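PDB 4R5O: quinonprotein alcohol dehydrogenase-like protein from Bacteroides thetaiotaomicron VPI-5482, which is of unknown function but binds calcium and couples an immunoglobulin-like beta-sandwich domain to a seven-bladed beta-propeller of the YVTN repeat family. Local coordinates for residues A[257-260]-A[261-265]; A[219-222]-A[223-226]; A[51-55]-A[56-60]. One frame throughout, in Å; residues are numbered along the deposited sequence.

Contact 1: residues A[257-260]-A[261-265]; sequences IAAK and EGEAP
A type II beta turn from Lys260 to Glu263 reverses the chain just after helix 253-258, on the surface of the propeller domain. Its closing bond runs from Glu263 N to Lys260 O (2.9 Å), the donor standing above the carbonyl plane. Gly262 occupies the third position of the turn with phi 89°, a conformation that costs glycine little.

A second bond doubles the closure: Glu263 folds its carboxylate back onto the start of the turn, where OE1 accepts Lys260 N at 3.0 Å in an almost straight bond (171°). The amide reaches this oxygen from well above the carboxylate plane. With chi1 at -67°, Glu263 CG lies beside its own backbone N and anti to the carbonyl carbon, and the otherwise extended chain then runs across the mouth of the turn. OE1 also lies against Ala259 CA, 3.6 Å away. OE2 rests instead along the lysine's methylenes, 3.3 Å from Lys260 CD. The two side chains extend next to each other in a common direction, yet Lys260 NZ and Glu263 OE2 remain 4.3 Å apart, too far for a salt bridge. Ala259 CB lies 3.7 Å from Glu263 O.

The neighbouring strand 215-220 backs the turn: Gly262 shares a backbone hydrogen bond with Arg217, while Ala259 and Pro265 lie on Ile218. Arg207 NH1 bonds Ala259 O, holding the point where the chain leaves the helix.

Glu263 thus uses both its backbone amide and its carboxylate on one residue, Lys260, and the hydrogen bond to OE1 probably helps to fix the rotation of the acid. The nearby ammonium probably adds a modest stabilisation of the negative carboxylate.

Contact 2: residues A[219-222]-A[223-226]; sequences KNER and LLCF
Leu224 meets the side chains of Glu221 and Lys219 where strand 215-220 ends and the chain swings through a type II beta turn, Glu221 to Leu224. Leu224 CB sits 3.8 Å from Glu221 CB, and the acid's CG and CD continue over it. Leu224 CD2 reaches on to the lysine, 3.8 Å from Lys219 CD, the leucine lying roughly perpendicular to the lysine chain. A chi1 of 170° swings Leu224 CG away from the backbone N and carries this methyl branch back toward the strand.

A long salt bridge, Lys219 NZ to Glu221 OE1 at 3.7 Å, spans the same ground, so the ends of both charged chains pass close to the Leu224 CD2 methyl.

The turn itself puts the leucine there: Leu224 N donates to Glu221 O at 3.0 Å, from above the carbonyl plane. At its corner Arg222 and Leu223 run abreast. The arginine chain bends at chi3 (70°), bringing one guanidinium face over Leu223 CD1, which lies toward the rim and 3.7 Å from Arg222 NH1.

Strand 204-209 and its approach back the turn: Lys219 pairs by backbone with Ile205, Glu221 with Asp203 and Leu224 with Gly204. Beyond, buried Phe226 packs on Ile205 and on Val236 of strand 235-239, leading the chain from the sheet that ends in strand 215-220 to the one that begins with strand 228-232.

Contact 3: residues A[51-55]-A[56-60]; sequences SWLVN and GKEYS. With ACT (acetate ion), chain H.
Ser51 and Glu58 join side chains across the hairpin of strands 49-54 and 57-60, in the PKD-like, immunoglobulin-like beta-sandwich domain: Ser51 OG, set opposite the backbone N by a chi1 of -180°, donates to OE2 of the extended Glu58 chain at 3.0 Å, from above the carboxylate plane. With an alanine here the hydroxyl is gone, and Glu58 OE2 would probably lose this donor, its carboxylate being freer to swing.

Leu53 lays CD2 over Glu58 CA (3.5 Å). Val54 turns CG2 beside its backbone N, anti to the carbonyl carbon, and so meets Tyr59 CB at 3.6 Å, the two flanking each other. Trp52 sets its ring edge near the Ser60 carbonyl.

Tyr59 and Ser60 both face Trp52 in a classic beta bulge: Tyr59 N donates to Trp52 O at 2.7 Å, and Ser60 N adds a weak bond to the same Trp52 O. A type I' turn, Val54 to Lys57, closes the hairpin. Asn55 OD1 bonds Asp76 N, while ND2 makes a weak bond to an acetate ion.

Strand 57-60 lies at one edge of its five-stranded sheet; strand 49-54 separates it from strand 74-83, where Trp52 packs on Leu77 and Cys79.

How the contacts relate
Contacts 1 and 2 are neighbours in the propeller, their centres about 14 Å apart, and Lys219 of contact 2 joins them: its CG lies 4.0 Å from Ala264 CB and its CB 4.2 Å from Pro265 CD. One turn follows strand 215-220 and the other follows helix 253-258. The loop of contact 1 packs back along the strand that leads into contact 2. Contact 3 belongs to the sandwich domain, with its centre about 50 Å from that of contact 1 and about 47 Å from that of contact 2. Bound calcium ions lie about 11 Å from the Ala258 side chain and about 10 Å from that of Tyr59; contact 2 lies away from the calcium-binding residues.

Contact 1: residues A[257-260]-A[261-265]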
ATOM      1  N   ILE A 257      25.419   2.145   3.294  1.00 41.87           N
ATOM      2  CA  ILE A 257      25.376   0.718   3.653  1.00 40.19           C
ATOM      3  C   ILE A 257      26.477   0.393   4.693  1.00 45.68           C
ATOM      4  O   ILE A 257      26.204  -0.364   5.636  1.00 45.82           O
ATOM      5  CB  ILE A 257      25.509  -0.161   2.389  1.00 41.25           C
ATOM      6  CG1 ILE A 257      24.202  -0.079   1.553  1.00 39.85           C
ATOM      7  CG2 ILE A 257      25.833  -1.620   2.746  1.00 40.75           C
ATOM      8  CD1 ILE A 257      24.213  -0.730   0.200  1.00 37.98           C
ATOM      9  N   ALA A 258      27.679   0.984   4.541  1.00 41.88           N
ATOM     10  CA  ALA A 258      28.868   0.727   5.369  1.00 41.97           C
ATOM     11  C   ALA A 258      28.930   1.556   6.670  1.00 46.86           C
ATOM     12  O   ALA A 258      29.641   1.169   7.601  1.00 45.54           O
ATOM     13  CB  ALA A 258      30.110   1.044   4.554  1.00 43.17           C
ATOM     14  N   ALA A 259      28.265   2.716   6.705  1.00 45.25           N
ATOM     15  CA  ALA A 259      28.281   3.640   7.835  1.00 45.89           C
ATOM     16  C   ALA A 259      27.862   2.969   9.164  1.00 53.23           C
ATOM     17  O   ALA A 259      26.839   2.277   9.231  1.00 52.96           O
ATOM     18  CB  ALA A 259      27.354   4.813   7.552  1.00 45.90           C
ATOM     19  N   LYS A 260      28.672   3.185  10.207  1.00 51.60           N
ATOM     20  CA  LYS A 260      28.413   2.696  11.568  1.00 51.73           C
ATOM     21  C   LYS A 260      27.579   3.743  12.316  1.00 55.60           C
ATOM     22  O   LYS A 260      27.458   4.869  11.831  1.00 55.02           O
ATOM     23  CB  LYS A 260      29.742   2.388  12.312  1.00 54.48           C
ATOM     24  CG  LYS A 260      30.602   1.266  11.720  1.00 52.45           C
ATOM     25  CD  LYS A 260      32.002   1.290  12.316  1.00 70.05           C
ATOM     26  CE  LYS A 260      32.972   0.340  11.644  1.00 97.20           C
ATOM     27  NZ  LYS A 260      34.387   0.525  12.105  1.00104.67           N
ATOM     28  N   GLU A 261      27.037   3.394  13.497  1.00 53.19           N
ATOM     29  CA  GLU A 261      26.237   4.300  14.330  1.00 53.59           C
ATOM     30  C   GLU A 261      26.999   5.624  14.548  1.00 58.30           C
ATOM     31  O   GLU A 261      28.149   5.609  15.011  1.00 58.45           O
ATOM     32  CB  GLU A 261      25.894   3.625  15.674  1.00 55.00           C
ATOM     33  CG  GLU A 261      25.037   4.470  16.613  1.00 63.31           C
ATOM     34  CD  GLU A 261      24.697   3.875  17.972  1.00 91.29           C
ATOM     35  OE1 GLU A 261      24.741   2.631  18.126  1.00 97.60           O
ATOM     36  OE2 GLU A 261      24.325   4.661  18.871  1.00 88.80           O
ATOM     37  N   GLY A 262      26.373   6.724  14.122  1.00 54.46           N
ATOM     38  CA  GLY A 262      26.926   8.064  14.247  1.00 54.58           C
ATOM     39  C   GLY A 262      27.804   8.551  13.109  1.00 59.30           C
ATOM     40  O   GLY A 262      28.019   9.765  13.003  1.00 58.44           O
ATOM     41  N   GLU A 263      28.317   7.633  12.244  1.00 57.13           N
ATOM     42  CA  GLU A 263      29.205   8.004  11.130  1.00 58.28           C
ATOM     43  C   GLU A 263      28.424   8.685   9.999  1.00 65.03           C
ATOM     44  O   GLU A 263      28.284   8.092   8.925  1.00 66.40           O
ATOM     45  CB  GLU A 263      29.953   6.784  10.561  1.00 59.78           C
ATOM     46  CG  GLU A 263      30.978   6.103  11.452  1.00 74.31           C
ATOM     47  CD  GLU A 263      31.707   4.934  10.797  1.00102.46           C
ATOM     48  OE1 GLU A 263      31.302   4.503   9.687  1.00 66.62           O
ATOM     49  OE2 GLU A 263      32.677   4.434  11.415  1.00107.58           O
ATOM     50  N   ALA A 264      27.950   9.933  10.214  1.00 61.15           N
ATOM     51  CA  ALA A 264      27.173  10.702   9.228  1.00 60.16           C
ATOM     52  C   ALA A 264      27.859  10.686   7.858  1.00 63.13           C
ATOM     53  O   ALA A 264      29.064  10.941   7.760  1.00 62.77           O
ATOM     54  CB  ALA A 264      26.963  12.143   9.694  1.00 61.24           C
ATOM     55  N   PRO A 265      27.123  10.303   6.799  1.00 59.40           N
ATOM     56  CA  PRO A 265      27.745  10.234   5.470  1.00 57.51           C
ATOM     57  C   PRO A 265      27.807  11.605   4.781  1.00 54.84           C
ATOM     58  O   PRO A 265      27.125  12.544   5.183  1.00 53.53           O
ATOM     59  CB  PRO A 265      26.821   9.276   4.719  1.00 59.56           C
ATOM     60  CG  PRO A 265      25.464   9.527   5.314  1.00 65.17           C
ATOM     61  CD  PRO A 265      25.681   9.947   6.744  1.00 61.18           C
TER

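Contact 2: residues A[219-222]-A[223-226]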
ATOM      1  N   LYS A 219      23.001   9.154  10.920  1.00 42.69           N
ATOM      2  CA  LYS A 219      23.010  10.599  11.064  1.00 41.69           C
ATOM      3  C   LYS A 219      21.863  10.984  11.981  1.00 45.60           C
ATOM      4  O   LYS A 219      20.740  10.483  11.850  1.00 43.21           O
ATOM      5  CB  LYS A 219      22.919  11.272   9.677  1.00 43.17           C
ATOM      6  CG  LYS A 219      23.045  12.795   9.684  1.00 47.71           C
ATOM      7  CD  LYS A 219      23.051  13.314   8.267  1.00 59.06           C
ATOM      8  CE  LYS A 219      23.265  14.800   8.173  1.00 74.27           C
ATOM      9  NZ  LYS A 219      23.266  15.268   6.755  1.00 84.56           N
ATOM     10  N   ASN A 220      22.164  11.848  12.933  1.00 46.50           N
ATOM     11  CA  ASN A 220      21.191  12.316  13.908  1.00 47.67           C
ATOM     12  C   ASN A 220      21.037  13.817  13.702  1.00 52.72           C
ATOM     13  O   ASN A 220      21.919  14.589  14.061  1.00 53.39           O
ATOM     14  CB  ASN A 220      21.655  11.919  15.318  1.00 51.30           C
ATOM     15  CG  ASN A 220      20.696  12.152  16.439  1.00 91.52           C
ATOM     16  OD1 ASN A 220      19.788  12.993  16.374  1.00 95.47           O
ATOM     17  ND2 ASN A 220      20.891  11.399  17.514  1.00 84.88           N
ATOM     18  N   GLU A 221      19.956  14.213  13.016  1.00 49.23           N
ATOM     19  CA  GLU A 221      19.642  15.602  12.692  1.00 48.83           C
ATOM     20  C   GLU A 221      18.158  15.794  12.826  1.00 53.94           C
ATOM     21  O   GLU A 221      17.399  15.200  12.077  1.00 53.19           O
ATOM     22  CB  GLU A 221      20.145  15.978  11.285  1.00 49.76           C
ATOM     23  CG  GLU A 221      19.943  17.439  10.909  1.00 54.29           C
ATOM     24  CD  GLU A 221      20.506  17.852   9.561  1.00 68.63           C
ATOM     25  OE1 GLU A 221      21.637  17.437   9.225  1.00 53.98           O
ATOM     26  OE2 GLU A 221      19.852  18.674   8.881  1.00 68.26           O
ATOM     27  N   ARG A 222      17.745  16.602  13.812  1.00 53.79           N
ATOM     28  CA  ARG A 222      16.356  16.904  14.137  1.00 54.21           C
ATOM     29  C   ARG A 222      15.602  17.367  12.894  1.00 56.51           C
ATOM     30  O   ARG A 222      16.075  18.255  12.174  1.00 56.44           O
ATOM     31  CB  ARG A 222      16.292  17.989  15.239  1.00 57.43           C
ATOM     32  CG  ARG A 222      14.911  18.122  15.889  1.00 74.30           C
ATOM     33  CD  ARG A 222      14.853  19.163  16.995  1.00 88.88           C
ATOM     34  NE  ARG A 222      14.969  20.532  16.486  1.00105.58           N
ATOM     35  CZ  ARG A 222      13.934  21.322  16.201  1.00125.23           C
ATOM     36  NH1 ARG A 222      12.689  20.896  16.392  1.00108.99           N
ATOM     37  NH2 ARG A 222      14.138  22.547  15.733  1.00116.54           N
ATOM     38  N   LEU A 223      14.460  16.709  12.621  1.00 51.00           N
ATOM     39  CA  LEU A 223      13.542  16.999  11.514  1.00 49.56           C
ATOM     40  C   LEU A 223      14.155  16.680  10.115  1.00 47.61           C
ATOM     41  O   LEU A 223      13.525  17.020   9.104  1.00 45.62           O
ATOM     42  CB  LEU A 223      13.089  18.492  11.538  1.00 50.32           C
ATOM     43  CG  LEU A 223      12.384  18.986  12.808  1.00 56.06           C
ATOM     44  CD1 LEU A 223      12.139  20.462  12.741  1.00 56.92           C
ATOM     45  CD2 LEU A 223      11.075  18.225  13.075  1.00 57.66           C
ATOM     46  N   LEU A 224      15.339  16.024  10.035  1.00 40.37           N
ATOM     47  CA  LEU A 224      15.881  15.664   8.710  1.00 38.50           C
ATOM     48  C   LEU A 224      15.092  14.462   8.195  1.00 43.79           C
ATOM     49  O   LEU A 224      15.143  13.388   8.784  1.00 44.74           O
ATOM     50  CB  LEU A 224      17.407  15.397   8.701  1.00 37.67           C
ATOM     51  CG  LEU A 224      18.016  14.790   7.401  1.00 40.08           C
ATOM     52  CD1 LEU A 224      17.810  15.688   6.219  1.00 41.07           C
ATOM     53  CD2 LEU A 224      19.474  14.485   7.568  1.00 36.97           C
ATOM     54  N   CYS A 225      14.372  14.662   7.104  1.00 40.60           N
ATOM     55  CA  CYS A 225      13.493  13.684   6.516  1.00 40.35           C
ATOM     56  C   CYS A 225      13.620  13.677   4.991  1.00 43.45           C
ATOM     57  O   CYS A 225      13.598  14.740   4.369  1.00 41.82           O
ATOM     58  CB  CYS A 225      12.050  13.978   6.937  1.00 40.99           C
ATOM     59  SG  CYS A 225      10.865  12.718   6.411  1.00 45.03           S
ATOM     60  N   PHE A 226      13.681  12.475   4.382  1.00 39.40           N
ATOM     61  CA  PHE A 226      13.625  12.397   2.926  1.00 38.06           C
ATOM     62  C   PHE A 226      12.164  12.190   2.589  1.00 40.96           C
ATOM     63  O   PHE A 226      11.692  11.048   2.595  1.00 40.42           O
ATOM     64  CB  PHE A 226      14.547  11.315   2.292  1.00 39.13           C
ATOM     65  CG  PHE A 226      16.020  11.215   2.621  1.00 40.07           C
ATOM     66  CD1 PHE A 226      16.674  12.237   3.310  1.00 42.03           C
ATOM     67  CD2 PHE A 226      16.768  10.113   2.207  1.00 40.84           C
ATOM     68  CE1 PHE A 226      18.032  12.127   3.644  1.00 42.14           C
ATOM     69  CE2 PHE A 226      18.142  10.029   2.487  1.00 43.50           C
ATOM     70  CZ  PHE A 226      18.756  11.021   3.234  1.00 42.13           C
TER

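Contact 3: residues A[51-55]-A[56-60]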
ATOM      1  N   SER A  51     -19.840 -24.756  18.232  1.00 58.69           N
ATOM      2  CA  SER A  51     -18.975 -23.589  18.365  1.00 55.31           C
ATOM      3  C   SER A  51     -18.067 -23.533  17.156  1.00 56.29           C
ATOM      4  O   SER A  51     -17.222 -24.408  16.966  1.00 56.02           O
ATOM      5  CB  SER A  51     -18.184 -23.627  19.670  1.00 56.93           C
ATOM      6  OG  SER A  51     -17.330 -22.505  19.844  1.00 56.73           O
ATOM      7  N   TRP A  52     -18.302 -22.547  16.300  1.00 51.16           N
ATOM      8  CA  TRP A  52     -17.546 -22.352  15.067  1.00 49.45           C
ATOM      9  C   TRP A  52     -16.553 -21.243  15.267  1.00 57.56           C
ATOM     10  O   TRP A  52     -16.954 -20.100  15.496  1.00 57.61           O
ATOM     11  CB  TRP A  52     -18.496 -22.043  13.894  1.00 46.62           C
ATOM     12  CG  TRP A  52     -19.421 -23.173  13.547  1.00 46.63           C
ATOM     13  CD1 TRP A  52     -20.649 -23.421  14.081  1.00 49.96           C
ATOM     14  CD2 TRP A  52     -19.179 -24.218  12.591  1.00 45.99           C
ATOM     15  NE1 TRP A  52     -21.206 -24.538  13.492  1.00 49.54           N
ATOM     16  CE2 TRP A  52     -20.319 -25.056  12.586  1.00 50.37           C
ATOM     17  CE3 TRP A  52     -18.119 -24.511  11.714  1.00 45.99           C
ATOM     18  CZ2 TRP A  52     -20.442 -26.151  11.720  1.00 50.17           C
ATOM     19  CZ3 TRP A  52     -18.225 -25.623  10.888  1.00 48.10           C
ATOM     20  CH2 TRP A  52     -19.381 -26.423  10.884  1.00 49.83           C
ATOM     21  N   LEU A  53     -15.253 -21.590  15.218  1.00 56.16           N
ATOM     22  CA  LEU A  53     -14.182 -20.631  15.421  1.00 55.92           C
ATOM     23  C   LEU A  53     -13.524 -20.299  14.108  1.00 60.68           C
ATOM     24  O   LEU A  53     -12.986 -21.189  13.444  1.00 62.30           O
ATOM     25  CB  LEU A  53     -13.124 -21.146  16.426  1.00 55.75           C
ATOM     26  CG  LEU A  53     -13.624 -21.735  17.757  1.00 61.71           C
ATOM     27  CD1 LEU A  53     -12.467 -22.155  18.610  1.00 62.71           C
ATOM     28  CD2 LEU A  53     -14.478 -20.767  18.542  1.00 61.95           C
ATOM     29  N   VAL A  54     -13.585 -19.012  13.731  1.00 55.33           N
ATOM     30  CA  VAL A  54     -12.932 -18.446  12.545  1.00 53.59           C
ATOM     31  C   VAL A  54     -11.696 -17.733  13.054  1.00 55.30           C
ATOM     32  O   VAL A  54     -11.805 -16.834  13.888  1.00 53.59           O
ATOM     33  CB  VAL A  54     -13.870 -17.540  11.714  1.00 56.79           C
ATOM     34  CG1 VAL A  54     -13.119 -16.940  10.529  1.00 55.13           C
ATOM     35  CG2 VAL A  54     -15.105 -18.313  11.248  1.00 57.54           C
ATOM     36  N   ASN A  55     -10.523 -18.224  12.665  1.00 52.98           N
ATOM     37  CA  ASN A  55      -9.218 -17.743  13.141  1.00 52.87           C
ATOM     38  C   ASN A  55      -9.199 -17.669  14.702  1.00 58.74           C
ATOM     39  O   ASN A  55      -8.725 -16.687  15.279  1.00 57.83           O
ATOM     40  CB  ASN A  55      -8.859 -16.403  12.522  1.00 49.06           C
ATOM     41  CG  ASN A  55      -8.610 -16.494  11.048  1.00 55.88           C
ATOM     42  OD1 ASN A  55      -7.931 -17.408  10.567  1.00 48.43           O
ATOM     43  ND2 ASN A  55      -9.104 -15.514  10.303  1.00 45.74           N
ATOM     44  N   GLY A  56      -9.723 -18.725  15.341  1.00 56.93           N
ATOM     45  CA  GLY A  56      -9.772 -18.877  16.793  1.00 56.98           C
ATOM     46  C   GLY A  56     -10.835 -18.081  17.522  1.00 62.63           C
ATOM     47  O   GLY A  56     -10.957 -18.206  18.742  1.00 63.90           O
ATOM     48  N   LYS A  57     -11.603 -17.253  16.801  1.00 58.59           N
ATOM     49  CA  LYS A  57     -12.646 -16.416  17.397  1.00 58.95           C
ATOM     50  C   LYS A  57     -14.023 -17.008  17.085  1.00 62.01           C
ATOM     51  O   LYS A  57     -14.301 -17.297  15.921  1.00 61.53           O
ATOM     52  CB  LYS A  57     -12.527 -14.962  16.869  1.00 62.14           C
ATOM     53  CG  LYS A  57     -11.146 -14.287  17.043  1.00 83.11           C
ATOM     54  CD  LYS A  57     -10.784 -13.925  18.501  1.00 94.68           C
ATOM     55  CE  LYS A  57      -9.394 -13.337  18.634  1.00105.48           C
ATOM     56  NZ  LYS A  57      -8.312 -14.339  18.404  1.00108.28           N
ATOM     57  N   GLU A  58     -14.886 -17.182  18.107  1.00 59.02           N
ATOM     58  CA  GLU A  58     -16.214 -17.765  17.907  1.00 59.74           C
ATOM     59  C   GLU A  58     -17.042 -16.872  17.005  1.00 66.42           C
ATOM     60  O   GLU A  58     -17.200 -15.670  17.254  1.00 66.92           O
ATOM     61  CB  GLU A  58     -16.951 -18.028  19.224  1.00 61.48           C
ATOM     62  CG  GLU A  58     -18.215 -18.856  19.044  1.00 68.41           C
ATOM     63  CD  GLU A  58     -18.965 -19.202  20.312  1.00 87.62           C
ATOM     64  OE1 GLU A  58     -19.171 -18.298  21.155  1.00 86.50           O
ATOM     65  OE2 GLU A  58     -19.399 -20.370  20.435  1.00 79.35           O
ATOM     66  N   TYR A  59     -17.552 -17.486  15.944  1.00 63.69           N
ATOM     67  CA  TYR A  59     -18.325 -16.846  14.908  1.00 64.17           C
ATOM     68  C   TYR A  59     -19.790 -17.275  14.968  1.00 69.60           C
ATOM     69  O   TYR A  59     -20.661 -16.447  14.718  1.00 69.52           O
ATOM     70  CB  TYR A  59     -17.702 -17.207  13.545  1.00 65.14           C
ATOM     71  CG  TYR A  59     -18.534 -16.817  12.344  1.00 68.05           C
ATOM     72  CD1 TYR A  59     -18.409 -15.558  11.762  1.00 69.65           C
ATOM     73  CD2 TYR A  59     -19.417 -17.721  11.762  1.00 69.86           C
ATOM     74  CE1 TYR A  59     -19.175 -15.196  10.650  1.00 71.58           C
ATOM     75  CE2 TYR A  59     -20.190 -17.371  10.658  1.00 71.31           C
ATOM     76  CZ  TYR A  59     -20.059 -16.112  10.097  1.00 81.18           C
ATOM     77  OH  TYR A  59     -20.804 -15.791   8.985  1.00 84.94           O
ATOM     78  N   SER A  60     -20.063 -18.567  15.235  1.00 67.02           N
ATOM     79  CA  SER A  60     -21.427 -19.094  15.243  1.00 67.78           C
ATOM     80  C   SER A  60     -21.583 -20.209  16.269  1.00 72.74           C
ATOM     81  O   SER A  60     -20.598 -20.836  16.658  1.00 72.00           O
ATOM     82  CB  SER A  60     -21.784 -19.611  13.849  1.00 70.56           C
ATOM     83  OG  SER A  60     -23.137 -20.015  13.724  1.00 79.10           O
TER
HETATM   84  C   ACT H 504     -10.994 -12.758   8.998  1.00 75.76           C
HETATM   85  O   ACT H 504     -10.091 -12.952   9.840  1.00 80.13           O
HETATM   86  OXT ACT H 504     -11.413 -13.613   8.147  1.00 75.75           O
HETATM   87  CH3 ACT H 504     -11.657 -11.363   9.025  1.00 73.69           C